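Local coordinates for thermospermine synthase (Medicago truncatula, PDB 6BQ6), which probably transfers an aminopropyl group from decarboxylated S-adenosylmethionine to spermidine, giving the tetraamine thermospermine in plant polyamine synthesis, at residues B[180-185]-B[189-194]; B[106-111]-B[162-167]; B[93-98]-B[260-265]. All coordinates share one frame; numbering follows the deposited sequence.

Contact 1: residues B[180-185]-B[189-194]; sequences GDLADP and GPCYKL. With TER (N-(3-amino-propyl)-N-(5-aminopropyl)-1,4-diaminobutane), chain F.
Leu182 CD1 and Leu194 CD1 press together at 3.5 Å, tighter than two methyls usually sit, and they do so in a contact with no hydrogen bond across it. The two leucine side chains cross at about a right angle, and Leu182 CD1 also lies 3.7 Å from Leu194 CB, so one methyl is set against the branch and root of the other chain. Next along, the sulfur of Cys191 rests between two residues: SG is 4.0 Å from Leu182 CB and likewise 4.0 Å from Ala183 CB. With SG beside its backbone N and anti to the carbonyl carbon (chi1 -64°), the thiol is directed at this turn of the facing chain. Farther on, Pro185 CB approaches Tyr192 CD2 obliquely at 4.0 Å.

The backbone of Asp181 and Leu182 lies along the bound thermospermine, with Leu182 O 3.5 Å from the amine TER N5. Asp181, the probable proton acceptor, has each carboxylate oxygen held by a hydroxyl, OD1 by Tyr87 and OD2 by Thr115, and Asp184 finds its partner in Gln217. Pro190 and Cys191 belong to the adenosine site of this enzyme, which is not occupied here.

The loop after strand 175-181 thus folds back on itself, polyamine on one segment and nucleoside residues on the other. Since apolar side-chain packing, with no hydrogen bond, joins the two, the contact relies on shape and on the close fit of Leu182, Ala183 and Pro185 against Cys191, Tyr192 and Leu194.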
loop_
_atom_site.group_PDB
_atom_site.type_symbol
_atom_site.label_atom_id
_atom_site.label_comp_id
_atom_site.label_asym_id
_atom_site.label_seq_id
_atom_site.Cartn_x
_atom_site.Cartn_y
_atom_site.Cartn_z
ATOM N N GLY B 180 -18.316 15.884 -24.878
ATOM C CA GLY B 180 -16.985 15.332 -24.708
ATOM C C GLY B 180 -16.933 14.474 -23.458
ATOM O O GLY B 180 -16.948 15.007 -22.348
ATOM N N ASP B 181 -16.816 13.164 -23.651
ATOM C CA ASP B 181 -16.672 12.230 -22.560
ATOM C C ASP B 181 -15.417 11.384 -22.822
ATOM O O ASP B 181 -15.477 10.188 -22.885
ATOM C CB ASP B 181 -17.907 11.388 -22.453
ATOM C CG ASP B 181 -18.006 10.627 -21.153
ATOM O OD1 ASP B 181 -17.210 10.839 -20.243
ATOM O OD2 ASP B 181 -18.894 9.768 -21.078
ATOM N N LEU B 182 -14.279 12.073 -22.920
ATOM C CA LEU B 182 -12.995 11.473 -23.215
ATOM C C LEU B 182 -12.081 11.517 -22.016
ATOM O O LEU B 182 -12.347 12.229 -21.026
ATOM C CB LEU B 182 -12.304 12.249 -24.337
ATOM C CG LEU B 182 -13.139 12.361 -25.596
ATOM C CD1 LEU B 182 -12.645 13.582 -26.373
ATOM C CD2 LEU B 182 -13.046 11.112 -26.436
ATOM N N ALA B 183 -10.967 10.769 -22.119
ATOM C CA ALA B 183 -9.873 10.901 -21.137
ATOM C C ALA B 183 -9.369 12.351 -21.092
ATOM O O ALA B 183 -9.493 13.064 -22.047
ATOM C CB ALA B 183 -8.749 9.961 -21.523
ATOM N N ASP B 184 -8.829 12.767 -19.949
ATOM C CA ASP B 184 -8.190 14.063 -19.802
ATOM C C ASP B 184 -7.116 14.262 -20.865
ATOM O O ASP B 184 -6.431 13.310 -21.217
ATOM C CB ASP B 184 -7.528 14.210 -18.419
ATOM C CG ASP B 184 -8.518 14.187 -17.280
ATOM O OD1 ASP B 184 -9.753 14.232 -17.540
ATOM O OD2 ASP B 184 -8.049 14.126 -16.102
ATOM N N PRO B 185 -6.919 15.514 -21.317
ATOM C CA PRO B 185 -5.899 15.729 -22.353
ATOM C C PRO B 185 -4.499 15.529 -21.784
ATOM O O PRO B 185 -4.232 15.860 -20.643
ATOM C CB PRO B 185 -6.114 17.186 -22.781
ATOM C CG PRO B 185 -6.847 17.830 -21.658
ATOM C CD PRO B 185 -7.643 16.760 -20.973
ATOM N N GLY B 189 -1.135 12.055 -26.113
ATOM C CA GLY B 189 -2.159 10.980 -26.102
ATOM C C GLY B 189 -3.135 11.139 -27.271
ATOM O O GLY B 189 -3.155 12.191 -27.906
ATOM N N PRO B 190 -3.952 10.112 -27.572
ATOM C CA PRO B 190 -4.896 10.127 -28.720
ATOM C C PRO B 190 -6.162 11.048 -28.550
ATOM O O PRO B 190 -6.748 11.493 -29.535
ATOM C CB PRO B 190 -5.332 8.679 -28.807
ATOM C CG PRO B 190 -5.313 8.219 -27.370
ATOM C CD PRO B 190 -4.173 8.942 -26.702
ATOM N N CYS B 191 -6.552 11.335 -27.309
ATOM C CA CYS B 191 -7.637 12.304 -27.047
ATOM C C CYS B 191 -7.237 13.730 -27.160
ATOM O O CYS B 191 -8.100 14.580 -27.259
ATOM C CB CYS B 191 -8.179 12.127 -25.627
ATOM S SG CYS B 191 -8.896 10.523 -25.526
ATOM N N TYR B 192 -5.942 14.015 -27.046
ATOM C CA TYR B 192 -5.462 15.352 -26.852
ATOM C C TYR B 192 -5.989 16.286 -27.953
ATOM O O TYR B 192 -6.366 17.433 -27.695
ATOM C CB TYR B 192 -3.926 15.378 -26.834
ATOM C CG TYR B 192 -3.411 16.768 -26.742
ATOM C CD1 TYR B 192 -3.140 17.504 -27.890
ATOM C CD2 TYR B 192 -3.228 17.380 -25.508
ATOM C CE1 TYR B 192 -2.700 18.806 -27.827
ATOM C CE2 TYR B 192 -2.752 18.683 -25.427
ATOM C CZ TYR B 192 -2.511 19.390 -26.591
ATOM O OH TYR B 192 -2.077 20.651 -26.547
ATOM N N LYS B 193 -6.001 15.786 -29.174
ATOM C CA LYS B 193 -6.427 16.616 -30.300
ATOM C C LYS B 193 -7.876 17.101 -30.209
ATOM O O LYS B 193 -8.234 18.107 -30.831
ATOM C CB LYS B 193 -6.170 15.924 -31.618
ATOM C CG LYS B 193 -6.997 14.680 -31.840
ATOM C CD LYS B 193 -6.598 14.074 -33.164
ATOM C CE LYS B 193 -7.513 12.926 -33.514
ATOM N NZ LYS B 193 -7.042 11.680 -32.878
ATOM N N LEU B 194 -8.691 16.392 -29.432
ATOM C CA LEU B 194 -10.086 16.739 -29.269
ATOM C C LEU B 194 -10.331 17.823 -28.218
ATOM O O LEU B 194 -11.477 18.111 -27.881
ATOM C CB LEU B 194 -10.874 15.487 -28.966
ATOM C CG LEU B 194 -10.679 14.350 -29.977
ATOM C CD1 LEU B 194 -11.340 13.032 -29.531
ATOM C CD2 LEU B 194 -11.150 14.678 -31.341
HETATM N N1 TER F . -12.963 7.013 -21.849
HETATM C C2 TER F . -14.278 7.320 -21.328
HETATM C C3 TER F . -14.269 8.698 -20.675
HETATM C C4 TER F . -13.474 8.754 -19.397
HETATM N N5 TER F . -13.717 9.993 -18.695
HETATM C C6 TER F . -14.137 9.976 -17.312
HETATM C C7 TER F . -13.548 11.149 -16.543
HETATM C C8 TER F . -13.523 10.803 -15.065
HETATM N N9 TER F . -12.314 10.111 -14.672
HETATM C C10 TER F . -12.181 9.703 -13.297
HETATM C C11 TER F . -10.757 9.634 -12.790
HETATM C C12 TER F . -10.811 9.526 -11.266
HETATM C C13 TER F . -9.489 9.104 -10.644
HETATM N N14 TER F . -8.363 9.731 -11.314
#

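Contact 2: residues B[106-111]-B[162-167]; sequences FIMGGG and NDAKAE
Ala164 CB sits against the root of Met108, 3.8 Å from Met108 CB and 3.9 Å from Met108 CG, while the Phe106 ring meets the same methyl with its edge, at CE1. Glu167 arrives at the rim of that ring too: its CG lies in the ring plane, 3.9 Å from Phe106 CE2. With CG anti to the backbone N (chi1 -171°) and a bend at chi2, Glu167 sets its CG by CE2 and CZ and turns its carboxylate on to Asn162. This is the Rossmann-like core of the aminopropyltransferase, where strand 104-107 runs into the glycine-rich turn 109-111 and helix 164-169 packs on the strand's end; Asp163 and Ala164 belong to the adenosine site. Asn162 ND2 donates to Glu167 OE1 at 2.8 Å, almost straight at 172°, and Lys171 holds the other oxygen. An alanine at Glu167 is likely to leave the Phe106 edge without its methylene neighbour and the Asn162 amide without its acceptor. One step back, Asp163 N-caps the helix, the anti lone pair of OD2 accepting from Ala166 N at 3.0 Å.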
loop_
_atom_site.group_PDB
_atom_site.type_symbol
_atom_site.label_atom_id
_atom_site.label_comp_id
_atom_site.label_asym_id
_atom_site.label_seq_id
_atom_site.Cartn_x
_atom_site.Cartn_y
_atom_site.Cartn_z
ATOM N N PHE B 106 -24.275 14.118 -30.302
ATOM C CA PHE B 106 -23.095 13.321 -30.617
ATOM C C PHE B 106 -22.213 13.237 -29.368
ATOM O O PHE B 106 -21.931 14.265 -28.771
ATOM C CB PHE B 106 -22.324 14.021 -31.735
ATOM C CG PHE B 106 -21.172 13.244 -32.276
ATOM C CD1 PHE B 106 -19.930 13.382 -31.739
ATOM C CD2 PHE B 106 -21.323 12.466 -33.424
ATOM C CE1 PHE B 106 -18.848 12.672 -32.233
ATOM C CE2 PHE B 106 -20.238 11.773 -33.971
ATOM C CZ PHE B 106 -18.998 11.887 -33.392
ATOM N N ILE B 107 -21.858 12.022 -28.985
ATOM C CA ILE B 107 -20.938 11.809 -27.862
ATOM C C ILE B 107 -19.537 11.491 -28.398
ATOM O O ILE B 107 -19.373 10.494 -29.116
ATOM C CB ILE B 107 -21.340 10.661 -26.959
ATOM C CG1 ILE B 107 -22.808 10.775 -26.484
ATOM C CG2 ILE B 107 -20.400 10.667 -25.746
ATOM C CD1 ILE B 107 -23.383 9.468 -25.961
ATOM N N MET B 108 -18.511 12.302 -28.054
ATOM C CA MET B 108 -17.141 11.918 -28.264
ATOM C C MET B 108 -16.701 11.070 -27.104
ATOM O O MET B 108 -16.553 11.598 -25.987
ATOM C CB MET B 108 -16.237 13.159 -28.383
ATOM C CG MET B 108 -16.798 14.223 -29.294
ATOM S SD MET B 108 -15.520 15.438 -29.655
ATOM C CE MET B 108 -15.194 16.159 -28.060
ATOM N N GLY B 109 -16.529 9.775 -27.333
ATOM C CA GLY B 109 -16.147 8.815 -26.287
ATOM C C GLY B 109 -17.380 8.210 -25.695
ATOM O O GLY B 109 -18.232 7.706 -26.387
ATOM N N GLY B 110 -17.490 8.291 -24.389
ATOM C CA GLY B 110 -18.532 7.604 -23.646
ATOM C C GLY B 110 -18.105 6.158 -23.422
ATOM O O GLY B 110 -17.211 5.859 -22.548
ATOM N N GLY B 111 -18.706 5.272 -24.200
ATOM C CA GLY B 111 -18.341 3.867 -24.220
ATOM C C GLY B 111 -19.028 3.046 -23.170
ATOM O O GLY B 111 -19.428 1.956 -23.415
ATOM N N ASN B 162 -14.968 4.873 -34.051
ATOM C CA ASN B 162 -14.112 5.775 -34.813
ATOM C C ASN B 162 -13.506 6.780 -33.892
ATOM O O ASN B 162 -13.939 6.961 -32.729
ATOM C CB ASN B 162 -14.912 6.448 -35.972
ATOM C CG ASN B 162 -14.046 6.906 -37.157
ATOM O OD1 ASN B 162 -12.843 6.621 -37.225
ATOM N ND2 ASN B 162 -14.662 7.638 -38.095
ATOM N N ASP B 163 -12.458 7.402 -34.405
ATOM C CA ASP B 163 -11.920 8.641 -33.869
ATOM C C ASP B 163 -12.982 9.717 -34.068
ATOM O O ASP B 163 -13.474 9.863 -35.170
ATOM C CB ASP B 163 -10.698 9.022 -34.685
ATOM C CG ASP B 163 -10.109 10.318 -34.241
ATOM O OD1 ASP B 163 -9.410 10.319 -33.220
ATOM O OD2 ASP B 163 -10.336 11.344 -34.900
ATOM N N ALA B 164 -13.328 10.456 -33.020
ATOM C CA ALA B 164 -14.395 11.460 -33.104
ATOM C C ALA B 164 -14.067 12.598 -34.089
ATOM O O ALA B 164 -14.975 13.110 -34.737
ATOM C CB ALA B 164 -14.726 12.021 -31.718
ATOM N N LYS B 165 -12.790 13.001 -34.222
ATOM C CA LYS B 165 -12.439 14.054 -35.188
ATOM C C LYS B 165 -12.693 13.591 -36.585
ATOM O O LYS B 165 -13.272 14.324 -37.391
ATOM C CB LYS B 165 -10.960 14.537 -35.045
ATOM C CG LYS B 165 -10.545 15.571 -36.077
ATOM C CD LYS B 165 -9.086 15.996 -35.867
ATOM C CE LYS B 165 -8.430 16.527 -37.139
ATOM N NZ LYS B 165 -8.710 17.964 -37.321
ATOM N N ALA B 166 -12.243 12.386 -36.903
ATOM C CA ALA B 166 -12.494 11.807 -38.220
ATOM C C ALA B 166 -13.960 11.663 -38.508
ATOM O O ALA B 166 -14.414 11.983 -39.621
ATOM C CB ALA B 166 -11.825 10.439 -38.311
ATOM N N GLU B 167 -14.709 11.173 -37.513
ATOM C CA GLU B 167 -16.158 10.987 -37.691
ATOM C C GLU B 167 -16.900 12.285 -37.966
ATOM O O GLU B 167 -17.658 12.374 -38.940
ATOM C CB GLU B 167 -16.764 10.302 -36.477
ATOM C CG GLU B 167 -18.189 9.872 -36.636
ATOM C CD GLU B 167 -18.409 8.813 -37.711
ATOM O OE1 GLU B 167 -17.434 8.126 -38.077
ATOM O OE2 GLU B 167 -19.591 8.631 -38.124
#

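Contact 3: residues B[93-98]-B[260-265]; sequences HPALLH and WVLASD
Apolar packing carries this contact, and Leu262 supplies all of it from the strand side. Its two methyls divide the work. CD2 lies against Ala95, 3.9 Å from Ala95 CB and equally 3.9 Å from Ala95 N, so it touches the helix backbone as well as the methyl. CD1 goes the other way, to Pro94 CB at 4.4 Å and to the ring of His98, where it is 4.3 Å from ND1. Leu262 has its CG beside the backbone N and anti to the carbonyl carbon (chi1 -55°), which turns the branch toward the helix, one methyl to Ala95 and the other to Pro94 and His98.

No hydrogen bond crosses between the two segments; the one that shapes the contact is inside the helix. His98 ND1 donates to Pro94 O, 2.7 Å away, with the carbonyl oxygen in the plane of the imidazole and the N-H pointing at it at 161°. The donor stands above the carbonyl plane, and His98 N reaches the same Pro94 O at 3.1 Å from the opposite face. Two donors therefore grip one oxygen, and the ND1 bond restrains the turn of the imidazole that Leu262 packs beside. His98 also meets the ring of Phe295.

The segment axes approach to 9.3 Å and run nearly parallel, 22° apart. Helix 84-98 lies on the central sheet of the Rossmann-like domain: Leu262 and Ala95 both reach Val215 of strand 212-220, Pro94 and Leu262 both touch Tyr247 of strand 243-251, and His98 leans on Leu275 of helix 272-282.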
loop_
_atom_site.group_PDB
_atom_site.type_symbol
_atom_site.label_atom_id
_atom_site.label_comp_id
_atom_site.label_asym_id
_atom_site.label_seq_id
_atom_site.Cartn_x
_atom_site.Cartn_y
_atom_site.Cartn_z
ATOM N N HIS B 93 -27.036 16.769 -18.180
ATOM C CA HIS B 93 -28.264 17.542 -18.056
ATOM C C HIS B 93 -28.181 19.032 -18.224
ATOM O O HIS B 93 -29.045 19.604 -18.908
ATOM C CB HIS B 93 -29.028 17.120 -16.815
ATOM C CG HIS B 93 -29.392 15.686 -16.841
ATOM N ND1 HIS B 93 -30.007 15.118 -17.934
ATOM C CD2 HIS B 93 -29.201 14.676 -15.966
ATOM C CE1 HIS B 93 -30.157 13.832 -17.746
ATOM N NE2 HIS B 93 -29.680 13.531 -16.561
ATOM N N PRO B 94 -27.157 19.677 -17.647
ATOM C CA PRO B 94 -27.072 21.127 -17.816
ATOM C C PRO B 94 -27.053 21.537 -19.297
ATOM O O PRO B 94 -27.785 22.474 -19.688
ATOM C CB PRO B 94 -25.767 21.465 -17.107
ATOM C CG PRO B 94 -25.668 20.446 -16.023
ATOM C CD PRO B 94 -26.145 19.175 -16.676
ATOM N N ALA B 95 -26.237 20.871 -20.115
ATOM C CA ALA B 95 -26.223 21.192 -21.545
ATOM C C ALA B 95 -27.575 21.073 -22.182
ATOM O O ALA B 95 -28.075 22.010 -22.820
ATOM C CB ALA B 95 -25.213 20.342 -22.281
ATOM N N LEU B 96 -28.233 19.939 -21.998
ATOM C CA LEU B 96 -29.511 19.729 -22.720
ATOM C C LEU B 96 -30.599 20.666 -22.188
ATOM O O LEU B 96 -31.436 21.181 -22.941
ATOM C CB LEU B 96 -29.977 18.308 -22.671
ATOM C CG LEU B 96 -29.418 17.417 -23.797
ATOM C CD1 LEU B 96 -27.914 17.211 -23.707
ATOM C CD2 LEU B 96 -30.164 16.105 -23.828
ATOM N N LEU B 97 -30.575 20.929 -20.883
ATOM C CA LEU B 97 -31.565 21.807 -20.317
ATOM C C LEU B 97 -31.430 23.268 -20.747
ATOM O O LEU B 97 -32.412 23.979 -20.768
ATOM C CB LEU B 97 -31.562 21.705 -18.772
ATOM C CG LEU B 97 -31.991 20.358 -18.218
ATOM C CD1 LEU B 97 -31.620 20.220 -16.756
ATOM C CD2 LEU B 97 -33.505 20.146 -18.408
ATOM N N HIS B 98 -30.232 23.728 -21.051
ATOM C CA HIS B 98 -30.027 25.060 -21.500
ATOM C C HIS B 98 -30.406 25.204 -22.957
ATOM O O HIS B 98 -30.591 26.345 -23.407
ATOM C CB HIS B 98 -28.598 25.505 -21.287
ATOM C CG HIS B 98 -28.288 25.936 -19.869
ATOM N ND1 HIS B 98 -28.025 25.052 -18.862
ATOM C CD2 HIS B 98 -28.236 27.168 -19.304
ATOM C CE1 HIS B 98 -27.819 25.707 -17.731
ATOM N NE2 HIS B 98 -27.913 26.999 -17.975
ATOM N N TRP B 260 -16.586 20.181 -15.369
ATOM C CA TRP B 260 -17.147 20.174 -16.730
ATOM C C TRP B 260 -17.228 21.583 -17.198
ATOM O O TRP B 260 -17.233 22.544 -16.401
ATOM C CB TRP B 260 -18.583 19.586 -16.737
ATOM C CG TRP B 260 -18.658 18.232 -16.136
ATOM C CD1 TRP B 260 -18.545 17.000 -16.783
ATOM C CD2 TRP B 260 -18.866 17.909 -14.762
ATOM N NE1 TRP B 260 -18.653 15.981 -15.901
ATOM C CE2 TRP B 260 -18.801 16.498 -14.640
ATOM C CE3 TRP B 260 -19.058 18.666 -13.597
ATOM C CZ2 TRP B 260 -18.944 15.863 -13.426
ATOM C CZ3 TRP B 260 -19.198 18.006 -12.417
ATOM C CH2 TRP B 260 -19.111 16.628 -12.328
ATOM N N VAL B 261 -17.272 21.755 -18.508
ATOM C CA VAL B 261 -17.435 23.077 -19.072
ATOM C C VAL B 261 -18.486 23.046 -20.173
ATOM O O VAL B 261 -18.352 22.258 -21.126
ATOM C CB VAL B 261 -16.117 23.599 -19.646
ATOM C CG1 VAL B 261 -16.268 25.024 -20.182
ATOM C CG2 VAL B 261 -14.965 23.547 -18.616
ATOM N N LEU B 262 -19.484 23.948 -20.064
ATOM C CA LEU B 262 -20.416 24.280 -21.146
ATOM C C LEU B 262 -19.885 25.384 -22.026
ATOM O O LEU B 262 -19.301 26.340 -21.528
ATOM C CB LEU B 262 -21.737 24.818 -20.629
ATOM C CG LEU B 262 -22.511 24.010 -19.642
ATOM C CD1 LEU B 262 -23.788 24.710 -19.270
ATOM C CD2 LEU B 262 -22.822 22.659 -20.261
ATOM N N ALA B 263 -20.118 25.275 -23.320
ATOM C CA ALA B 263 -19.715 26.315 -24.260
ATOM C C ALA B 263 -20.769 26.453 -25.356
ATOM O O ALA B 263 -21.302 25.477 -25.861
ATOM C CB ALA B 263 -18.344 26.006 -24.852
ATOM N N SER B 264 -21.087 27.690 -25.707
ATOM C CA SER B 264 -22.099 27.944 -26.748
ATOM C C SER B 264 -21.897 29.353 -27.303
ATOM O O SER B 264 -21.325 30.227 -26.672
ATOM C CB SER B 264 -23.512 27.800 -26.193
ATOM O OG SER B 264 -24.559 27.928 -27.162
ATOM N N ASP B 265 -22.405 29.566 -28.482
ATOM C CA ASP B 265 -22.504 30.928 -29.001
ATOM C C ASP B 265 -23.846 31.590 -28.702
ATOM O O ASP B 265 -24.052 32.769 -29.037
ATOM C CB ASP B 265 -22.147 30.916 -30.494
ATOM C CG ASP B 265 -20.629 30.879 -30.725
ATOM O OD1 ASP B 265 -19.829 31.288 -29.842
ATOM O OD2 ASP B 265 -20.205 30.516 -31.839
#

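From the N terminus, helix 84-98 comes first, and its partner strand 256-264 comes late, so contact 3 closes a loop of 161 residues with the other two inside it. Strand 104-107 next opens contact 2, closed at helix 164-169, and only then does strand 175-181 open contact 1, a tight loop with three residues between its segments, ahead of helix 197-204. Contacts 1 and 2 follow in series and touch: Lys193 bridges to Asp163, and Leu194 packs on Lys165, while strands 104-107 and 175-181 are neighbours in the sheet. Contact 3, its centre 18 to 19 Å from theirs, touches neither but ties a helix to the same seven-stranded sheet.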